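Local coordinates for protein KLLA0E02245p (Kluyveromyces lactis, PDB 4GPS) that removes NAD caps, and also methylguanosine caps, from the 5' ends of RNAs and degrades RNA as a metal-dependent 5'-3' exoribonuclease, at residues E293-V298 / L312-Q317; I316-N319 / K323-L326; D348-I353 / N369-N374. All blocks are in the same frame, centred on the assembly; numbering follows the deposited sequence.

Interaction 1 of 3, residues E293-V298 / L312-Q317; sequences EIKSSV and LRMWIQ
Gln317 pushes its amide from helix 305-319 between the side chains of Glu293 and Lys295, two residues apart on strand 290-297. The amide carbon Gln317 CD lies 3.7 Å from Lys295 NZ and 3.8 Å from Glu293 OE1. The amide is turned 77° against the Glu293 carboxylate plane. Gln317 reaches across because CG stands anti to its backbone N (chi1 170°) and the chain stays extended beyond it. Lys295 bends once, at chi2, then runs straight to its ammonium group; where it bends, its CG rests 3.9 Å from Met314 CE, the two chains lying alongside with their ends pointing opposite ways. Met314 is backed by Leu326 and Ile328 of the next strand. Beyond the two segments, Arg182 forms a salt bridge with Glu293 OE2, and Asp282 OD2 accepts from Ile294 N. The axes of 293-297 and 312-317 run nearly antiparallel (172°) and come within 11.3 Å of each other. Glu293 and Ile294 bind the divalent metal, as does Asp282, while Lys295 and Gln317 probably contact substrate. Glu293-Ile294-Lys295, with Asp282 on the neighbouring strand 273-285, is the signature of the PD-(D/E)XK nuclease active site.

Interaction 2 of 3, residues I316-N319 / K323-L326; sequences IQTN and KSDL
Thr318, near the C-terminal end of helix 305-319, directs its methyl group into the angle between Ser324 and Leu326. Thr318 CG2 lies 3.6 Å from Ser324 OG and meets Leu326 at the branch point, 3.6 Å from its CG. The Leu326 methyl CD2 is almost as near, at 3.7 Å from Thr318 CG2, and the two side chains meet at a slant. With chi1 at 50°, the Thr318 hydroxyl sits between its own backbone N and carbonyl carbon, turned back to the helix, where OG1 shares a weak hydrogen bond with Met314 O; this leaves the methyl to face the strand. The short turn bridged here closes the beta-alpha-beta crossover of the PD-(D/E)XK fold: helix 305-319 passes over the sheet and the chain re-enters it as strand 325-331, parallel to strand 290-297. Ser324 extends OG away from its backbone N (chi1 172°), where a weak hydrogen bond links it to the carboxylate of metal-binding Glu293. The branched end of Leu326 reaches the helix and also touches Ile349, while Ile346 of the same helix 346-353 packs on Thr318.

Interaction 3 of 3, residues D348-I353 / N369-N374; sequences DIYHKI and NPNVAN
Pro370 fits its ring against two side chains of helix 346-353, Tyr350 and Ile353. The closer is Ile353, whose CD1 comes within 3.2 Å of Pro370 CG, a tight apolar contact. The chi1 of Ile353, 64°, places CG1 between the backbone N and carbonyl carbon, and the extended chi2 carries CD1 along the proline ring. Tyr350 swings CG anti to its backbone N, which sends the phenol out past the proline; Tyr350 CE1 passes 3.9 Å from Pro370 CG, the two side chains inclined to each other. At the far end of the ring the Asn371 amide stands near the ring edge, its plane 85° from that of the phenol, and Asn371 CG is 3.8 Å from Tyr350 OH. That hydroxyl is hydrogen-bonded to Val76 O. Asn369 serves its own helix as N-cap: Asn369 OD1 accepts from Asn371 N at 2.8 Å, using a lone pair of OD1 within the plane of the amide carbonyl. Its ND2 bonds to Val72 O and Tyr74 O, fixing the amide from the other end. The arrangement is that of an asparagine N-cap followed by proline at the start of helix 370-393, with the first turn, 370-374, set at 109° to 348-353.

Overall arrangement
Helix 305-319 ties the three contacts together. Interactions 1 and 2 have centres about 9 Å apart and share Ile316 and Gln317. Their strands are neighbours, joined where Glu293 N meets Asp325 O at 2.9 Å, so the turn of interaction 2 borders the metal-binding residue Glu293. The centre of interaction 3 lies about 12 Å from both centres. Trp315 of the helix faces away from the active site and packs there, its CH2 lying 3.6 Å from Pro370 O, while Leu326 CD1 meets Ile349 CG1 at 3.1 Å. On the catalytic side, a bound citrate, probably from the crystallisation liquor, lies about 4 Å from the Gln317 side chain (nearest atoms) and accepts a hydrogen bond from Arg313.

Interaction 1 of 3, residues E293-V298 / L312-Q317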
ATOM      1  N   GLU A 293      -0.718  10.089  -4.585  1.00 41.17           N
ATOM      2  CA  GLU A 293      -1.703   9.404  -3.759  1.00 42.74           C
ATOM      3  C   GLU A 293      -2.221  10.414  -2.732  1.00 45.07           C
ATOM      4  O   GLU A 293      -1.451  11.037  -1.987  1.00 41.94           O
ATOM      5  CB  GLU A 293      -1.061   8.184  -3.080  1.00 44.29           C
ATOM      6  CG  GLU A 293      -0.214   7.363  -4.055  1.00 54.02           C
ATOM      7  CD  GLU A 293      -0.209   5.882  -3.759  1.00 58.76           C
ATOM      8  OE1 GLU A 293      -1.303   5.323  -3.562  1.00 64.79           O
ATOM      9  OE2 GLU A 293       0.878   5.272  -3.736  1.00 58.29           O
ATOM     10  N   ILE A 294      -3.537  10.571  -2.743  1.00 42.64           N
ATOM     11  CA  ILE A 294      -4.265  11.512  -1.917  1.00 42.69           C
ATOM     12  C   ILE A 294      -4.762  10.908  -0.595  1.00 44.63           C
ATOM     13  O   ILE A 294      -5.400   9.850  -0.570  1.00 43.65           O
ATOM     14  CB  ILE A 294      -5.444  12.055  -2.750  1.00 44.89           C
ATOM     15  CG1 ILE A 294      -4.863  12.674  -4.030  1.00 42.84           C
ATOM     16  CG2 ILE A 294      -6.310  13.041  -1.929  1.00 38.92           C
ATOM     17  CD1 ILE A 294      -5.885  13.212  -4.960  1.00 42.61           C
ATOM     18  N   LYS A 295      -4.439  11.587   0.501  1.00 43.61           N
ATOM     19  CA  LYS A 295      -4.842  11.143   1.839  1.00 45.11           C
ATOM     20  C   LYS A 295      -5.578  12.278   2.558  1.00 43.27           C
ATOM     21  O   LYS A 295      -5.184  13.457   2.478  1.00 43.03           O
ATOM     22  CB  LYS A 295      -3.616  10.714   2.673  1.00 36.56           C
ATOM     23  CG  LYS A 295      -2.904   9.472   2.175  1.00 47.38           C
ATOM     24  CD  LYS A 295      -3.777   8.224   2.330  1.00 45.43           C
ATOM     25  CE  LYS A 295      -3.069   7.004   1.840  1.00 48.73           C
ATOM     26  NZ  LYS A 295      -3.905   5.796   1.957  1.00 55.42           N
ATOM     27  N   SER A 296      -6.656  11.904   3.231  1.00 42.91           N
ATOM     28  CA  SER A 296      -7.467  12.825   4.008  1.00 45.41           C
ATOM     29  C   SER A 296      -7.036  12.652   5.470  1.00 45.52           C
ATOM     30  O   SER A 296      -6.969  11.537   5.967  1.00 41.19           O
ATOM     31  CB  SER A 296      -8.939  12.456   3.856  1.00 45.80           C
ATOM     32  OG  SER A 296      -9.755  13.273   4.665  1.00 48.71           O
ATOM     33  N   SER A 297      -6.745  13.744   6.170  1.00 46.76           N
ATOM     34  CA  SER A 297      -6.323  13.605   7.561  1.00 43.59           C
ATOM     35  C   SER A 297      -6.638  14.804   8.452  1.00 44.07           C
ATOM     36  O   SER A 297      -6.961  15.897   7.995  1.00 43.83           O
ATOM     37  CB  SER A 297      -4.806  13.361   7.596  1.00 45.93           C
ATOM     38  OG  SER A 297      -4.365  12.897   8.851  1.00 47.25           O
ATOM     39  N   VAL A 298      -6.542  14.581   9.745  1.00 41.46           N
ATOM     40  CA  VAL A 298      -6.712  15.661  10.691  1.00 42.88           C
ATOM     41  C   VAL A 298      -5.207  15.926  11.023  1.00 46.24           C
ATOM     42  O   VAL A 298      -4.376  15.031  10.807  1.00 45.87           O
ATOM     43  CB  VAL A 298      -7.551  15.120  11.875  1.00 43.44           C
ATOM     44  CG1 VAL A 298      -6.715  14.876  13.069  1.00 39.43           C
ATOM     45  CG2 VAL A 298      -8.732  16.022  12.113  1.00 45.07           C
ATOM     46  N   LEU A 312       3.104   5.313   9.142  1.00 40.24           N
ATOM     47  CA  LEU A 312       3.927   4.178   8.731  1.00 39.66           C
ATOM     48  C   LEU A 312       3.300   3.471   7.528  1.00 43.02           C
ATOM     49  O   LEU A 312       3.984   3.120   6.570  1.00 46.72           O
ATOM     50  CB  LEU A 312       4.104   3.185   9.892  1.00 37.17           C
ATOM     51  CG  LEU A 312       4.860   1.880   9.600  1.00 34.84           C
ATOM     52  CD1 LEU A 312       6.314   2.233   9.214  1.00 35.89           C
ATOM     53  CD2 LEU A 312       4.793   0.915  10.810  1.00 29.40           C
ATOM     54  N   ARG A 313       1.987   3.292   7.563  1.00 43.74           N
ATOM     55  CA  ARG A 313       1.286   2.610   6.491  1.00 41.32           C
ATOM     56  C   ARG A 313       1.451   3.390   5.191  1.00 39.17           C
ATOM     57  O   ARG A 313       1.692   2.827   4.127  1.00 39.34           O
ATOM     58  CB  ARG A 313      -0.191   2.465   6.880  1.00 48.32           C
ATOM     59  CG  ARG A 313      -0.832   1.176   6.402  1.00 53.06           C
ATOM     60  CD  ARG A 313      -2.233   0.950   6.971  1.00 50.98           C
ATOM     61  NE  ARG A 313      -2.642  -0.433   6.714  1.00 54.62           N
ATOM     62  CZ  ARG A 313      -2.991  -0.858   5.516  1.00 50.62           C
ATOM     63  NH1 ARG A 313      -2.995  -0.003   4.519  1.00 58.46           N
ATOM     64  NH2 ARG A 313      -3.253  -2.127   5.290  1.00 54.49           N
ATOM     65  N   MET A 314       1.359   4.703   5.317  1.00 38.64           N
ATOM     66  CA  MET A 314       1.478   5.654   4.214  1.00 41.75           C
ATOM     67  C   MET A 314       2.876   5.468   3.579  1.00 45.49           C
ATOM     68  O   MET A 314       3.035   5.359   2.355  1.00 44.13           O
ATOM     69  CB  MET A 314       1.359   7.055   4.813  1.00 42.51           C
ATOM     70  CG  MET A 314       0.751   8.097   3.993  1.00 49.31           C
ATOM     71  SD  MET A 314       0.406   9.586   4.995  1.00 49.76           S
ATOM     72  CE  MET A 314      -1.224   9.144   5.716  1.00 46.75           C
ATOM     73  N   TRP A 315       3.891   5.469   4.433  1.00 40.61           N
ATOM     74  CA  TRP A 315       5.241   5.275   3.986  1.00 37.77           C
ATOM     75  C   TRP A 315       5.354   3.923   3.262  1.00 39.21           C
ATOM     76  O   TRP A 315       5.904   3.870   2.166  1.00 40.28           O
ATOM     77  CB  TRP A 315       6.191   5.301   5.187  1.00 37.85           C
ATOM     78  CG  TRP A 315       7.615   4.951   4.832  1.00 33.90           C
ATOM     79  CD1 TRP A 315       8.550   5.774   4.241  1.00 34.35           C
ATOM     80  CD2 TRP A 315       8.236   3.674   4.966  1.00 31.29           C
ATOM     81  NE1 TRP A 315       9.699   5.082   3.997  1.00 33.03           N
ATOM     82  CE2 TRP A 315       9.542   3.789   4.429  1.00 34.33           C
ATOM     83  CE3 TRP A 315       7.816   2.433   5.479  1.00 32.77           C
ATOM     84  CZ2 TRP A 315      10.440   2.707   4.397  1.00 34.48           C
ATOM     85  CZ3 TRP A 315       8.712   1.353   5.442  1.00 34.78           C
ATOM     86  CH2 TRP A 315      10.006   1.503   4.904  1.00 39.51           C
ATOM     87  N   ILE A 316       4.855   2.831   3.859  1.00 36.97           N
ATOM     88  CA  ILE A 316       4.963   1.520   3.201  1.00 37.49           C
ATOM     89  C   ILE A 316       4.235   1.562   1.875  1.00 43.33           C
ATOM     90  O   ILE A 316       4.710   1.021   0.884  1.00 43.03           O
ATOM     91  CB  ILE A 316       4.321   0.412   4.005  1.00 38.05           C
ATOM     92  CG1 ILE A 316       5.028   0.286   5.355  1.00 35.51           C
ATOM     93  CG2 ILE A 316       4.378  -0.903   3.211  1.00 33.10           C
ATOM     94  CD1 ILE A 316       4.237  -0.512   6.350  1.00 31.97           C
ATOM     95  N   GLN A 317       3.086   2.230   1.868  1.00 46.37           N
ATOM     96  CA  GLN A 317       2.270   2.338   0.664  1.00 50.08           C
ATOM     97  C   GLN A 317       2.993   2.972  -0.527  1.00 46.60           C
ATOM     98  O   GLN A 317       2.990   2.417  -1.623  1.00 47.57           O
ATOM     99  CB  GLN A 317       0.985   3.091   0.984  1.00 46.25           C
ATOM    100  CG  GLN A 317       0.175   3.471  -0.198  1.00 57.85           C
ATOM    101  CD  GLN A 317      -0.938   4.458   0.153  1.00 62.68           C
ATOM    102  OE1 GLN A 317      -1.561   5.039  -0.732  1.00 70.84           O
ATOM    103  NE2 GLN A 317      -1.192   4.642   1.439  1.00 56.28           N
TER

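Interaction 2 of 3, residues I316-N319 / K323-L326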
ATOM      1  N   ILE A 316       4.855   2.831   3.859  1.00 36.97           N
ATOM      2  CA  ILE A 316       4.963   1.520   3.201  1.00 37.49           C
ATOM      3  C   ILE A 316       4.235   1.562   1.875  1.00 43.33           C
ATOM      4  O   ILE A 316       4.710   1.021   0.884  1.00 43.03           O
ATOM      5  CB  ILE A 316       4.321   0.412   4.005  1.00 38.05           C
ATOM      6  CG1 ILE A 316       5.028   0.286   5.355  1.00 35.51           C
ATOM      7  CG2 ILE A 316       4.378  -0.903   3.211  1.00 33.10           C
ATOM      8  CD1 ILE A 316       4.237  -0.512   6.350  1.00 31.97           C
ATOM      9  N   GLN A 317       3.086   2.230   1.868  1.00 46.37           N
ATOM     10  CA  GLN A 317       2.270   2.338   0.664  1.00 50.08           C
ATOM     11  C   GLN A 317       2.993   2.972  -0.527  1.00 46.60           C
ATOM     12  O   GLN A 317       2.990   2.417  -1.623  1.00 47.57           O
ATOM     13  CB  GLN A 317       0.985   3.091   0.984  1.00 46.25           C
ATOM     14  CG  GLN A 317       0.175   3.471  -0.198  1.00 57.85           C
ATOM     15  CD  GLN A 317      -0.938   4.458   0.153  1.00 62.68           C
ATOM     16  OE1 GLN A 317      -1.561   5.039  -0.732  1.00 70.84           O
ATOM     17  NE2 GLN A 317      -1.192   4.642   1.439  1.00 56.28           N
ATOM     18  N   THR A 318       3.633   4.112  -0.337  1.00 46.53           N
ATOM     19  CA  THR A 318       4.310   4.718  -1.466  1.00 45.38           C
ATOM     20  C   THR A 318       5.666   4.091  -1.701  1.00 47.45           C
ATOM     21  O   THR A 318       6.112   3.973  -2.852  1.00 43.35           O
ATOM     22  CB  THR A 318       4.447   6.238  -1.322  1.00 46.51           C
ATOM     23  OG1 THR A 318       4.990   6.561  -0.052  1.00 44.14           O
ATOM     24  CG2 THR A 318       3.071   6.905  -1.478  1.00 47.60           C
ATOM     25  N   ASN A 319       6.303   3.630  -0.628  1.00 43.54           N
ATOM     26  CA  ASN A 319       7.609   3.014  -0.794  1.00 45.53           C
ATOM     27  C   ASN A 319       7.591   1.738  -1.630  1.00 44.59           C
ATOM     28  O   ASN A 319       8.613   1.360  -2.179  1.00 45.00           O
ATOM     29  CB  ASN A 319       8.259   2.721   0.547  1.00 46.12           C
ATOM     30  CG  ASN A 319       9.740   2.527   0.417  1.00 49.28           C
ATOM     31  OD1 ASN A 319      10.237   1.428   0.501  1.00 56.93           O
ATOM     32  ND2 ASN A 319      10.451   3.611   0.172  1.00 57.07           N
ATOM     33  N   LYS A 323       7.851   5.244  -8.394  1.00 47.56           N
ATOM     34  CA  LYS A 323       7.834   6.714  -8.276  1.00 51.92           C
ATOM     35  C   LYS A 323       6.459   7.067  -7.739  1.00 48.65           C
ATOM     36  O   LYS A 323       5.466   6.584  -8.260  1.00 52.82           O
ATOM     37  CB  LYS A 323       7.970   7.383  -9.666  1.00 57.43           C
ATOM     38  CG  LYS A 323       6.625   7.261 -10.532  1.00 76.63           C
ATOM     39  CD  LYS A 323       6.655   7.754 -12.019  1.00 79.95           C
ATOM     40  CE  LYS A 323       5.293   7.453 -12.726  1.00 77.84           C
ATOM     41  NZ  LYS A 323       5.137   7.989 -14.138  1.00 71.98           N
ATOM     42  N   SER A 324       6.365   7.922  -6.736  1.00 45.55           N
ATOM     43  CA  SER A 324       5.039   8.253  -6.224  1.00 44.60           C
ATOM     44  C   SER A 324       5.125   9.277  -5.131  1.00 44.18           C
ATOM     45  O   SER A 324       5.943   9.160  -4.234  1.00 49.25           O
ATOM     46  CB  SER A 324       4.363   6.999  -5.678  1.00 41.54           C
ATOM     47  OG  SER A 324       3.174   7.317  -5.014  1.00 48.24           O
ATOM     48  N   ASP A 325       4.300  10.304  -5.206  1.00 44.44           N
ATOM     49  CA  ASP A 325       4.308  11.311  -4.153  1.00 44.48           C
ATOM     50  C   ASP A 325       2.998  11.252  -3.398  1.00 45.04           C
ATOM     51  O   ASP A 325       2.023  10.636  -3.856  1.00 41.07           O
ATOM     52  CB  ASP A 325       4.517  12.718  -4.723  1.00 44.17           C
ATOM     53  CG  ASP A 325       5.959  12.964  -5.140  1.00 51.37           C
ATOM     54  OD1 ASP A 325       6.862  12.251  -4.645  1.00 54.15           O
ATOM     55  OD2 ASP A 325       6.200  13.879  -5.951  1.00 53.10           O
ATOM     56  N   LEU A 326       2.985  11.874  -2.229  1.00 43.41           N
ATOM     57  CA  LEU A 326       1.788  11.929  -1.421  1.00 40.41           C
ATOM     58  C   LEU A 326       1.324  13.358  -1.381  1.00 39.40           C
ATOM     59  O   LEU A 326       2.127  14.282  -1.433  1.00 39.28           O
ATOM     60  CB  LEU A 326       2.080  11.486   0.005  1.00 40.04           C
ATOM     61  CG  LEU A 326       2.247   9.994   0.225  1.00 44.00           C
ATOM     62  CD1 LEU A 326       2.965   9.713   1.533  1.00 47.35           C
ATOM     63  CD2 LEU A 326       0.898   9.375   0.255  1.00 46.57           C
TER

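Interaction 3 of 3, residues D348-I353 / N369-N374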
ATOM      1  N   ASP A 348      10.266  12.562   2.657  1.00 45.45           N
ATOM      2  CA  ASP A 348       9.569  13.425   3.609  1.00 44.80           C
ATOM      3  C   ASP A 348       8.726  12.598   4.594  1.00 50.06           C
ATOM      4  O   ASP A 348       8.832  12.808   5.819  1.00 51.34           O
ATOM      5  CB  ASP A 348       8.677  14.455   2.893  1.00 43.21           C
ATOM      6  CG  ASP A 348       9.465  15.350   1.921  1.00 47.58           C
ATOM      7  OD1 ASP A 348      10.483  15.947   2.333  1.00 50.85           O
ATOM      8  OD2 ASP A 348       9.064  15.462   0.738  1.00 47.16           O
ATOM      9  N   ILE A 349       7.891  11.672   4.107  1.00 48.77           N
ATOM     10  CA  ILE A 349       7.102  10.874   5.063  1.00 47.35           C
ATOM     11  C   ILE A 349       8.082  10.115   5.936  1.00 43.10           C
ATOM     12  O   ILE A 349       7.869  10.001   7.120  1.00 46.80           O
ATOM     13  CB  ILE A 349       6.202   9.807   4.425  1.00 48.89           C
ATOM     14  CG1 ILE A 349       5.175  10.458   3.540  1.00 57.27           C
ATOM     15  CG2 ILE A 349       5.427   9.076   5.529  1.00 42.05           C
ATOM     16  CD1 ILE A 349       4.200  11.319   4.349  1.00 59.86           C
ATOM     17  N   TYR A 350       9.162   9.620   5.338  1.00 40.43           N
ATOM     18  CA  TYR A 350      10.185   8.868   6.082  1.00 42.82           C
ATOM     19  C   TYR A 350      10.781   9.659   7.243  1.00 43.02           C
ATOM     20  O   TYR A 350      10.861   9.177   8.372  1.00 36.10           O
ATOM     21  CB  TYR A 350      11.342   8.466   5.167  1.00 38.24           C
ATOM     22  CG  TYR A 350      12.388   7.705   5.916  1.00 37.95           C
ATOM     23  CD1 TYR A 350      12.145   6.403   6.341  1.00 38.62           C
ATOM     24  CD2 TYR A 350      13.593   8.307   6.289  1.00 39.22           C
ATOM     25  CE1 TYR A 350      13.071   5.705   7.131  1.00 40.79           C
ATOM     26  CE2 TYR A 350      14.533   7.616   7.083  1.00 41.55           C
ATOM     27  CZ  TYR A 350      14.258   6.307   7.498  1.00 43.17           C
ATOM     28  OH  TYR A 350      15.174   5.591   8.248  1.00 42.43           O
ATOM     29  N   HIS A 351      11.223  10.870   6.932  1.00 45.70           N
ATOM     30  CA  HIS A 351      11.834  11.736   7.924  1.00 47.86           C
ATOM     31  C   HIS A 351      10.833  12.044   9.044  1.00 46.98           C
ATOM     32  O   HIS A 351      11.216  12.071  10.199  1.00 43.34           O
ATOM     33  CB  HIS A 351      12.345  13.039   7.264  1.00 46.95           C
ATOM     34  CG  HIS A 351      12.834  14.064   8.248  1.00 59.34           C
ATOM     35  ND1 HIS A 351      13.960  13.875   9.031  1.00 58.47           N
ATOM     36  CD2 HIS A 351      12.295  15.245   8.644  1.00 59.87           C
ATOM     37  CE1 HIS A 351      14.083  14.891   9.868  1.00 59.66           C
ATOM     38  NE2 HIS A 351      13.086  15.734   9.656  1.00 60.51           N
ATOM     39  N   LYS A 352       9.559  12.264   8.716  1.00 47.17           N
ATOM     40  CA  LYS A 352       8.571  12.549   9.755  1.00 45.19           C
ATOM     41  C   LYS A 352       8.479  11.363  10.749  1.00 45.19           C
ATOM     42  O   LYS A 352       8.313  11.577  11.949  1.00 44.28           O
ATOM     43  CB  LYS A 352       7.197  12.848   9.109  1.00 48.37           C
ATOM     44  CG  LYS A 352       6.141  13.491  10.028  1.00 48.24           C
ATOM     45  CD  LYS A 352       4.977  14.036   9.192  1.00 54.30           C
ATOM     46  CE  LYS A 352       3.943  14.787  10.036  1.00 59.58           C
ATOM     47  NZ  LYS A 352       4.514  15.958  10.810  1.00 57.29           N
ATOM     48  N   ILE A 353       8.621  10.124  10.268  1.00 42.83           N
ATOM     49  CA  ILE A 353       8.533   8.968  11.173  1.00 47.81           C
ATOM     50  C   ILE A 353       9.851   8.373  11.665  1.00 47.61           C
ATOM     51  O   ILE A 353       9.830   7.449  12.480  1.00 41.79           O
ATOM     52  CB  ILE A 353       7.659   7.801  10.576  1.00 45.44           C
ATOM     53  CG1 ILE A 353       8.295   7.237   9.312  1.00 43.50           C
ATOM     54  CG2 ILE A 353       6.251   8.313  10.225  1.00 48.95           C
ATOM     55  CD1 ILE A 353       7.465   6.127   8.714  1.00 47.89           C
ATOM     56  N   ASN A 369       8.989   1.840  13.692  1.00 46.05           N
ATOM     57  CA  ASN A 369      10.179   2.196  12.949  1.00 45.10           C
ATOM     58  C   ASN A 369      10.120   1.593  11.530  1.00 43.94           C
ATOM     59  O   ASN A 369      10.056   0.370  11.379  1.00 44.46           O
ATOM     60  CB  ASN A 369      11.415   1.674  13.704  1.00 42.65           C
ATOM     61  CG  ASN A 369      12.712   2.270  13.190  1.00 45.83           C
ATOM     62  OD1 ASN A 369      12.976   2.304  11.983  1.00 46.65           O
ATOM     63  ND2 ASN A 369      13.539   2.731  14.112  1.00 50.00           N
ATOM     64  N   PRO A 370      10.170   2.440  10.482  1.00 38.42           N
ATOM     65  CA  PRO A 370      10.127   1.926   9.109  1.00 38.54           C
ATOM     66  C   PRO A 370      11.251   0.915   8.842  1.00 41.46           C
ATOM     67  O   PRO A 370      11.121   0.058   7.965  1.00 42.22           O
ATOM     68  CB  PRO A 370      10.305   3.165   8.242  1.00 36.95           C
ATOM     69  CG  PRO A 370      10.059   4.306   9.166  1.00 42.54           C
ATOM     70  CD  PRO A 370      10.483   3.873  10.508  1.00 40.02           C
ATOM     71  N   ASN A 371      12.355   1.016   9.586  1.00 40.17           N
ATOM     72  CA  ASN A 371      13.470   0.102   9.366  1.00 41.36           C
ATOM     73  C   ASN A 371      13.170  -1.275   9.912  1.00 42.64           C
ATOM     74  O   ASN A 371      13.544  -2.286   9.313  1.00 47.46           O
ATOM     75  CB  ASN A 371      14.748   0.665   9.957  1.00 41.76           C
ATOM     76  CG  ASN A 371      15.187   1.925   9.251  1.00 44.34           C
ATOM     77  OD1 ASN A 371      15.039   3.041   9.787  1.00 48.90           O
ATOM     78  ND2 ASN A 371      15.718   1.768   8.036  1.00 39.11           N
ATOM     79  N   VAL A 372      12.472  -1.324  11.038  1.00 43.19           N
ATOM     80  CA  VAL A 372      12.070  -2.603  11.596  1.00 40.94           C
ATOM     81  C   VAL A 372      10.992  -3.188  10.655  1.00 40.26           C
ATOM     82  O   VAL A 372      11.001  -4.375  10.379  1.00 41.30           O
ATOM     83  CB  VAL A 372      11.530  -2.402  13.025  1.00 41.67           C
ATOM     84  CG1 VAL A 372      10.885  -3.673  13.547  1.00 36.82           C
ATOM     85  CG2 VAL A 372      12.694  -1.973  13.916  1.00 43.51           C
ATOM     86  N   ALA A 373      10.078  -2.356  10.146  1.00 38.85           N
ATOM     87  CA  ALA A 373       9.054  -2.863   9.209  1.00 41.94           C
ATOM     88  C   ALA A 373       9.788  -3.522   8.016  1.00 42.03           C
ATOM     89  O   ALA A 373       9.429  -4.613   7.568  1.00 42.72           O
ATOM     90  CB  ALA A 373       8.147  -1.721   8.713  1.00 39.84           C
ATOM     91  N   ASN A 374      10.834  -2.858   7.523  1.00 38.83           N
ATOM     92  CA  ASN A 374      11.629  -3.394   6.432  1.00 36.64           C
ATOM     93  C   ASN A 374      12.263  -4.747   6.824  1.00 36.21           C
ATOM     94  O   ASN A 374      12.258  -5.684   6.041  1.00 39.59           O
ATOM     95  CB  ASN A 374      12.702  -2.383   6.053  1.00 38.94           C
ATOM     96  CG  ASN A 374      13.496  -2.820   4.873  1.00 43.02           C
ATOM     97  OD1 ASN A 374      12.939  -3.282   3.899  1.00 46.47           O
ATOM     98  ND2 ASN A 374      14.810  -2.687   4.948  1.00 46.51           N
TER